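Local coordinates for protein ribosomal RNA small subunit methyltransferase E (Neisseria gonorrhoeae, PDB 5VM8) that probably methylates a uridine of 16S ribosomal RNA at N3, using S-adenosyl methionine as methyl donor, through a trefoil-knotted SPOUT-type methyltransferase domain, at residues L83-R96 / G193-W205. Numbering follows the deposited sequence.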
ATOM      1  N   LEU A  83       9.690   9.135   3.821  1.00 52.34           N
ATOM      2  CA  LEU A  83       9.969   7.962   4.632  1.00 52.61           C
ATOM      3  C   LEU A  83       9.574   6.704   3.862  1.00 59.09           C
ATOM      4  O   LEU A  83       8.475   6.620   3.302  1.00 63.79           O
ATOM      5  CB  LEU A  83       9.203   8.052   5.948  1.00 50.38           C
ATOM      6  CG  LEU A  83       9.482   7.018   7.030  1.00 49.97           C
ATOM      7  CD1 LEU A  83      10.967   7.072   7.416  1.00 52.08           C
ATOM      8  CD2 LEU A  83       8.578   7.266   8.247  1.00 47.63           C
ATOM      9  N   ASN A  84      10.465   5.727   3.850  1.00 55.00           N
ATOM     10  CA  ASN A  84      10.268   4.466   3.148  1.00 49.77           C
ATOM     11  C   ASN A  84       9.816   3.393   4.141  1.00 45.78           C
ATOM     12  O   ASN A  84      10.589   2.974   4.998  1.00 39.85           O
ATOM     13  CB  ASN A  84      11.573   4.081   2.456  1.00 55.59           C
ATOM     14  CG  ASN A  84      11.383   3.048   1.396  1.00 55.66           C
ATOM     15  OD1 ASN A  84      10.774   2.016   1.628  1.00 58.02           O
ATOM     16  ND2 ASN A  84      11.918   3.309   0.223  1.00 56.23           N
ATOM     17  N   ILE A  85       8.557   2.969   4.050  1.00 47.14           N
ATOM     18  CA  ILE A  85       7.980   1.964   4.947  1.00 44.93           C
ATOM     19  C   ILE A  85       7.478   0.783   4.125  1.00 41.01           C
ATOM     20  O   ILE A  85       6.547   0.933   3.329  1.00 41.35           O
ATOM     21  CB  ILE A  85       6.817   2.527   5.779  1.00 39.02           C
ATOM     22  CG1 ILE A  85       7.233   3.789   6.526  1.00 44.90           C
ATOM     23  CG2 ILE A  85       6.301   1.451   6.747  1.00 31.38           C
ATOM     24  CD1 ILE A  85       6.036   4.613   6.997  1.00 44.78           C
ATOM     25  N   THR A  86       8.035  -0.404   4.370  1.00 47.75           N
ATOM     26  CA  THR A  86       7.467  -1.650   3.860  1.00 38.55           C
ATOM     27  C   THR A  86       6.657  -2.278   4.986  1.00 41.70           C
ATOM     28  O   THR A  86       7.206  -2.588   6.047  1.00 48.35           O
ATOM     29  CB  THR A  86       8.549  -2.623   3.383  1.00 40.79           C
ATOM     30  OG1 THR A  86       9.292  -2.041   2.304  1.00 46.05           O
ATOM     31  CG2 THR A  86       7.951  -3.988   2.965  1.00 34.47           C
ATOM     32  N   LEU A  87       5.374  -2.507   4.735  1.00 40.28           N
ATOM     33  CA  LEU A  87       4.504  -3.227   5.659  1.00 39.80           C
ATOM     34  C   LEU A  87       4.554  -4.702   5.283  1.00 42.61           C
ATOM     35  O   LEU A  87       4.102  -5.087   4.204  1.00 44.21           O
ATOM     36  CB  LEU A  87       3.076  -2.691   5.582  1.00 37.74           C
ATOM     37  CG  LEU A  87       1.950  -3.522   6.215  1.00 37.33           C
ATOM     38  CD1 LEU A  87       2.203  -3.810   7.695  1.00 28.33           C
ATOM     39  CD2 LEU A  87       0.592  -2.816   6.007  1.00 39.40           C
ATOM     40  N   ILE A  88       5.157  -5.520   6.141  1.00 39.73           N
ATOM     41  CA  ILE A  88       5.078  -6.969   6.017  1.00 31.52           C
ATOM     42  C   ILE A  88       3.903  -7.428   6.867  1.00 37.33           C
ATOM     43  O   ILE A  88       4.012  -7.481   8.099  1.00 35.93           O
ATOM     44  CB  ILE A  88       6.367  -7.667   6.473  1.00 39.37           C
ATOM     45  CG1 ILE A  88       7.589  -7.200   5.678  1.00 40.46           C
ATOM     46  CG2 ILE A  88       6.231  -9.196   6.305  1.00 34.45           C
ATOM     47  CD1 ILE A  88       8.823  -8.013   6.005  1.00 42.67           C
ATOM     48  N   GLN A  89       2.834  -7.867   6.199  1.00 39.36           N
ATOM     49  CA  GLN A  89       1.545  -8.189   6.802  1.00 39.94           C
ATOM     50  C   GLN A  89       1.226  -9.670   6.607  1.00 42.97           C
ATOM     51  O   GLN A  89       1.121 -10.142   5.469  1.00 40.86           O
ATOM     52  CB  GLN A  89       0.437  -7.342   6.160  1.00 35.33           C
ATOM     53  CG  GLN A  89      -0.964  -7.663   6.663  1.00 27.42           C
ATOM     54  CD  GLN A  89      -1.124  -7.293   8.119  1.00 34.59           C
ATOM     55  OE1 GLN A  89      -0.985  -6.116   8.471  1.00 34.78           O
ATOM     56  NE2 GLN A  89      -1.377  -8.290   8.988  1.00 35.06           N
ATOM     57  N   SER A  90       1.018 -10.382   7.707  1.00 41.34           N
ATOM     58  CA  SER A  90       0.518 -11.746   7.616  1.00 42.28           C
ATOM     59  C   SER A  90      -0.910 -11.759   7.104  1.00 43.72           C
ATOM     60  O   SER A  90      -1.746 -10.973   7.562  1.00 38.12           O
ATOM     61  CB  SER A  90       0.556 -12.448   8.966  1.00 46.39           C
ATOM     62  OG  SER A  90       1.785 -12.200   9.589  1.00 51.91           O
ATOM     63  N   ILE A  91      -1.184 -12.681   6.170  1.00 43.88           N
ATOM     64  CA  ILE A  91      -2.482 -12.755   5.520  1.00 38.51           C
ATOM     65  C   ILE A  91      -3.554 -12.895   6.579  1.00 41.04           C
ATOM     66  O   ILE A  91      -3.459 -13.765   7.452  1.00 37.79           O
ATOM     67  CB  ILE A  91      -2.559 -13.946   4.562  1.00 45.78           C
ATOM     68  CG1 ILE A  91      -1.359 -13.993   3.620  1.00 53.56           C
ATOM     69  CG2 ILE A  91      -3.831 -13.870   3.766  1.00 40.14           C
ATOM     70  CD1 ILE A  91      -1.300 -12.847   2.704  1.00 56.90           C
ATOM     71  N   SER A  92      -4.520 -11.975   6.562  1.00 41.55           N
ATOM     72  CA  SER A  92      -5.693 -12.019   7.414  1.00 44.44           C
ATOM     73  C   SER A  92      -6.958 -12.042   6.559  1.00 42.76           C
ATOM     74  O   SER A  92      -6.919 -11.787   5.345  1.00 44.32           O
ATOM     75  CB  SER A  92      -5.699 -10.816   8.347  1.00 50.34           C
ATOM     76  OG  SER A  92      -4.421 -10.707   8.916  1.00 47.73           O
ATOM     77  N   SER A  93      -8.080 -12.405   7.181  1.00 42.66           N
ATOM     78  CA  SER A  93      -9.326 -12.582   6.434  1.00 47.79           C
ATOM     79  C   SER A  93     -10.099 -11.274   6.293  1.00 46.25           C
ATOM     80  O   SER A  93     -10.047 -10.395   7.157  1.00 43.78           O
ATOM     81  CB  SER A  93     -10.245 -13.652   7.039  1.00 47.90           C
ATOM     82  OG  SER A  93     -11.004 -13.204   8.131  1.00 58.86           O
ATOM     83  N   GLY A  94     -10.784 -11.159   5.159  1.00 52.49           N
ATOM     84  CA  GLY A  94     -11.671 -10.081   4.766  1.00 46.48           C
ATOM     85  C   GLY A  94     -11.379  -8.639   5.112  1.00 42.95           C
ATOM     86  O   GLY A  94     -10.400  -8.064   4.632  1.00 47.97           O
ATOM     87  N   ASP A  95     -12.268  -8.066   5.935  1.00 39.90           N
ATOM     88  CA  ASP A  95     -12.206  -6.655   6.315  1.00 44.82           C
ATOM     89  C   ASP A  95     -10.899  -6.313   6.987  1.00 42.90           C
ATOM     90  O   ASP A  95     -10.358  -5.223   6.780  1.00 48.97           O
ATOM     91  CB  ASP A  95     -13.365  -6.287   7.245  1.00 48.64           C
ATOM     92  CG  ASP A  95     -14.566  -5.811   6.499  1.00 66.63           C
ATOM     93  OD1 ASP A  95     -14.544  -5.918   5.256  1.00 71.57           O
ATOM     94  OD2 ASP A  95     -15.527  -5.319   7.143  1.00 73.82           O
ATOM     95  N   ARG A  96     -10.369  -7.222   7.797  1.00 39.16           N
ATOM     96  CA  ARG A  96      -9.153  -6.869   8.512  1.00 43.10           C
ATOM     97  C   ARG A  96      -8.000  -6.640   7.537  1.00 42.79           C
ATOM     98  O   ARG A  96      -7.248  -5.670   7.665  1.00 46.98           O
ATOM     99  CB  ARG A  96      -8.820  -7.973   9.502  1.00 45.08           C
ATOM    100  CG  ARG A  96      -7.591  -7.689  10.312  1.00 49.42           C
ATOM    101  CD  ARG A  96      -7.446  -8.776  11.345  1.00 51.68           C
ATOM    102  NE  ARG A  96      -6.316  -8.533  12.217  1.00 54.40           N
ATOM    103  CZ  ARG A  96      -6.420  -8.457  13.535  1.00 51.04           C
ATOM    104  NH1 ARG A  96      -7.607  -8.611  14.105  1.00 42.10           N
ATOM    105  NH2 ARG A  96      -5.342  -8.248  14.275  1.00 53.57           N
ATOM    106  N   GLY A 193      17.533   5.031   7.469  1.00 78.28           N
ATOM    107  CA  GLY A 193      17.048   4.797   6.124  1.00 78.34           C
ATOM    108  C   GLY A 193      15.659   4.200   6.054  1.00 73.57           C
ATOM    109  O   GLY A 193      14.692   4.793   6.542  1.00 74.65           O
ATOM    110  N   ALA A 194      15.545   3.018   5.462  1.00 67.88           N
ATOM    111  CA  ALA A 194      14.234   2.440   5.248  1.00 60.61           C
ATOM    112  C   ALA A 194      13.769   1.693   6.498  1.00 56.15           C
ATOM    113  O   ALA A 194      14.571   1.251   7.334  1.00 57.95           O
ATOM    114  CB  ALA A 194      14.254   1.519   4.034  1.00 45.64           C
ATOM    115  N   ILE A 195      12.451   1.536   6.596  1.00 51.33           N
ATOM    116  CA  ILE A 195      11.784   0.833   7.684  1.00 50.48           C
ATOM    117  C   ILE A 195      11.061  -0.379   7.114  1.00 49.86           C
ATOM    118  O   ILE A 195      10.394  -0.292   6.076  1.00 44.85           O
ATOM    119  CB  ILE A 195      10.785   1.744   8.423  1.00 50.63           C
ATOM    120  CG1 ILE A 195      11.506   2.922   9.073  1.00 56.97           C
ATOM    121  CG2 ILE A 195       9.973   0.952   9.461  1.00 42.43           C
ATOM    122  CD1 ILE A 195      10.565   4.035   9.488  1.00 59.89           C
ATOM    123  N   VAL A 196      11.186  -1.505   7.812  1.00 46.69           N
ATOM    124  CA  VAL A 196      10.480  -2.733   7.496  1.00 39.62           C
ATOM    125  C   VAL A 196       9.693  -3.075   8.743  1.00 40.80           C
ATOM    126  O   VAL A 196      10.257  -3.189   9.840  1.00 40.46           O
ATOM    127  CB  VAL A 196      11.431  -3.869   7.087  1.00 49.50           C
ATOM    128  CG1 VAL A 196      10.667  -5.164   6.946  1.00 46.54           C
ATOM    129  CG2 VAL A 196      12.089  -3.517   5.774  1.00 52.11           C
ATOM    130  N   PHE A 197       8.394  -3.240   8.571  1.00 35.17           N
ATOM    131  CA  PHE A 197       7.478  -3.313   9.682  1.00 40.09           C
ATOM    132  C   PHE A 197       6.634  -4.566   9.521  1.00 41.81           C
ATOM    133  O   PHE A 197       5.986  -4.732   8.486  1.00 44.84           O
ATOM    134  CB  PHE A 197       6.662  -2.009   9.617  1.00 38.48           C
ATOM    135  CG  PHE A 197       5.479  -1.955  10.491  1.00 31.51           C
ATOM    136  CD1 PHE A 197       5.583  -2.230  11.835  1.00 36.13           C
ATOM    137  CD2 PHE A 197       4.275  -1.514   9.982  1.00 30.51           C
ATOM    138  CE1 PHE A 197       4.491  -2.126  12.665  1.00 32.95           C
ATOM    139  CE2 PHE A 197       3.173  -1.415  10.798  1.00 31.87           C
ATOM    140  CZ  PHE A 197       3.294  -1.714  12.159  1.00 34.75           C
ATOM    141  N   MET A 198       6.602  -5.417  10.554  1.00 40.23           N
ATOM    142  CA  MET A 198       5.995  -6.744  10.462  1.00 37.26           C
ATOM    143  C   MET A 198       4.778  -6.848  11.367  1.00 40.03           C
ATOM    144  O   MET A 198       4.853  -6.537  12.561  1.00 42.27           O
ATOM    145  CB  MET A 198       6.944  -7.852  10.840  1.00 49.93           C
ATOM    146  CG  MET A 198       8.062  -8.078   9.897  1.00 62.80           C
ATOM    147  SD  MET A 198       8.401  -9.832  10.048  1.00 67.18           S
ATOM    148  CE  MET A 198       6.707 -10.333   9.711  1.00 59.43           C
ATOM    149  N   VAL A 199       3.663  -7.299  10.803  1.00 33.47           N
ATOM    150  CA  VAL A 199       2.419  -7.384  11.549  1.00 32.98           C
ATOM    151  C   VAL A 199       1.823  -8.779  11.408  1.00 37.94           C
ATOM    152  O   VAL A 199       1.817  -9.353  10.314  1.00 36.56           O
ATOM    153  CB  VAL A 199       1.416  -6.302  11.089  1.00 28.77           C
ATOM    154  CG1 VAL A 199       0.168  -6.367  11.920  1.00 31.25           C
ATOM    155  CG2 VAL A 199       2.070  -4.930  11.209  1.00 36.28           C
ATOM    156  N   GLY A 200       1.275  -9.295  12.504  1.00 34.89           N
ATOM    157  CA  GLY A 200       0.672 -10.600  12.506  1.00 42.12           C
ATOM    158  C   GLY A 200      -0.795 -10.640  12.134  1.00 44.27           C
ATOM    159  O   GLY A 200      -1.442  -9.615  11.896  1.00 40.81           O
ATOM    160  N   PRO A 201      -1.322 -11.847  12.027  1.00 38.73           N
ATOM    161  CA  PRO A 201      -2.735 -12.023  11.683  1.00 38.66           C
ATOM    162  C   PRO A 201      -3.599 -11.922  12.921  1.00 46.60           C
ATOM    163  O   PRO A 201      -3.084 -11.575  13.988  1.00 47.43           O
ATOM    164  CB  PRO A 201      -2.782 -13.439  11.067  1.00 41.25           C
ATOM    165  CG  PRO A 201      -1.652 -14.193  11.802  1.00 42.20           C
ATOM    166  CD  PRO A 201      -0.589 -13.136  12.127  1.00 38.60           C
ATOM    167  N   GLU A 202      -4.898 -12.218  12.771  1.00 42.48           N
ATOM    168  CA  GLU A 202      -5.817 -12.269  13.902  1.00 51.76           C
ATOM    169  C   GLU A 202      -5.225 -13.071  15.055  1.00 63.03           C
ATOM    170  O   GLU A 202      -5.112 -12.574  16.182  1.00 64.09           O
ATOM    171  CB  GLU A 202      -7.154 -12.918  13.484  1.00 51.97           C
ATOM    172  CG  GLU A 202      -7.818 -12.398  12.229  1.00 56.75           C
ATOM    173  CD  GLU A 202      -7.371 -13.067  10.928  1.00 63.68           C
ATOM    174  OE1 GLU A 202      -8.062 -12.849   9.909  1.00 68.03           O
ATOM    175  OE2 GLU A 202      -6.352 -13.796  10.902  1.00 64.53           O
ATOM    176  N   GLY A 203      -4.810 -14.313  14.773  1.00 64.88           N
ATOM    177  CA  GLY A 203      -4.308 -15.222  15.791  1.00 62.65           C
ATOM    178  C   GLY A 203      -2.974 -14.832  16.396  1.00 61.92           C
ATOM    179  O   GLY A 203      -2.581 -15.413  17.416  1.00 68.53           O
ATOM    180  N   GLY A 204      -2.244 -13.902  15.770  1.00 50.56           N
ATOM    181  CA  GLY A 204      -1.003 -13.420  16.339  1.00 44.07           C
ATOM    182  C   GLY A 204       0.216 -14.229  15.937  1.00 53.92           C
ATOM    183  O   GLY A 204       0.181 -15.124  15.086  1.00 55.41           O
ATOM    184  N   TRP A 205       1.336 -13.866  16.555  1.00 51.01           N
ATOM    185  CA  TRP A 205       2.599 -14.567  16.346  1.00 52.50           C
ATOM    186  C   TRP A 205       2.728 -15.807  17.231  1.00 58.10           C
ATOM    187  O   TRP A 205       2.291 -15.808  18.384  1.00 73.18           O
ATOM    188  CB  TRP A 205       3.779 -13.642  16.647  1.00 45.82           C
ATOM    189  CG  TRP A 205       3.833 -12.385  15.837  1.00 37.80           C
ATOM    190  CD1 TRP A 205       3.878 -11.098  16.306  1.00 35.48           C
ATOM    191  CD2 TRP A 205       3.875 -12.297  14.411  1.00 36.48           C
ATOM    192  NE1 TRP A 205       3.958 -10.224  15.254  1.00 41.37           N
ATOM    193  CE2 TRP A 205       3.953 -10.934  14.080  1.00 38.81           C
ATOM    194  CE3 TRP A 205       3.857 -13.248  13.378  1.00 45.85           C
ATOM    195  CZ2 TRP A 205       4.033 -10.490  12.759  1.00 41.90           C
ATOM    196  CZ3 TRP A 205       3.910 -12.808  12.066  1.00 45.63           C
ATOM    197  CH2 TRP A 205       3.979 -11.437  11.767  1.00 45.13           C
TER
HETATM  198  O   HOH W   1      12.935   6.014   4.630  1.00 47.79           O
HETATM  199  O   HOH W   2      11.214   0.365   3.610  1.00 52.19           O
HETATM  200  O   HOH W   3      -5.423 -15.353   8.593  1.00 45.72           O
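Ile195 pairs in parallel with Ile85 in the sheet of the SPOUT methyltransferase domain: its N donates to Asn84 O, its O accepts from Thr86 N, and its CD1 meets Leu83 CD1 at 3.7 Å. Such central, buried strands suit branched aliphatic residues, which fill both faces of the sheet. Val196, on the opposite face, sets CG1 anti to its backbone N (chi1 173°), bringing that methyl 3.5 Å from Ile88 CD1. Phe197 lies alongside Leu87, pointing the same way, and Val199 CG2 sits over one face of its ring, toward the rim; the large flat ring fills the buried layer between sheet and helix 232-244. Met198 is flexible enough to bend at chi3, laying CE 3.6 Å from Ile88 CG2. Ser90 N and, at 2.9 Å, Ser90 OG both donate to Val199 O; serine's short side chain can turn back to the carbonyl its own N-H uses. Gly200, lacking a side chain, lets its CA rest on one face of the Trp205 indole. Beyond it the rigid ring of Pro201 puts CD 3.4 Å from Ser90 CB and opens a type I turn to Gly204. Glu202 slides past Arg96, an opposite charge nearby whose guanidinium bonds to Arg229 O. Its carboxylate suits the Ser93 N-H: OE1 accepts that nearly straight 2.8 Å bond from Ser93 N on the syn side, 20° out of the carboxylate plane.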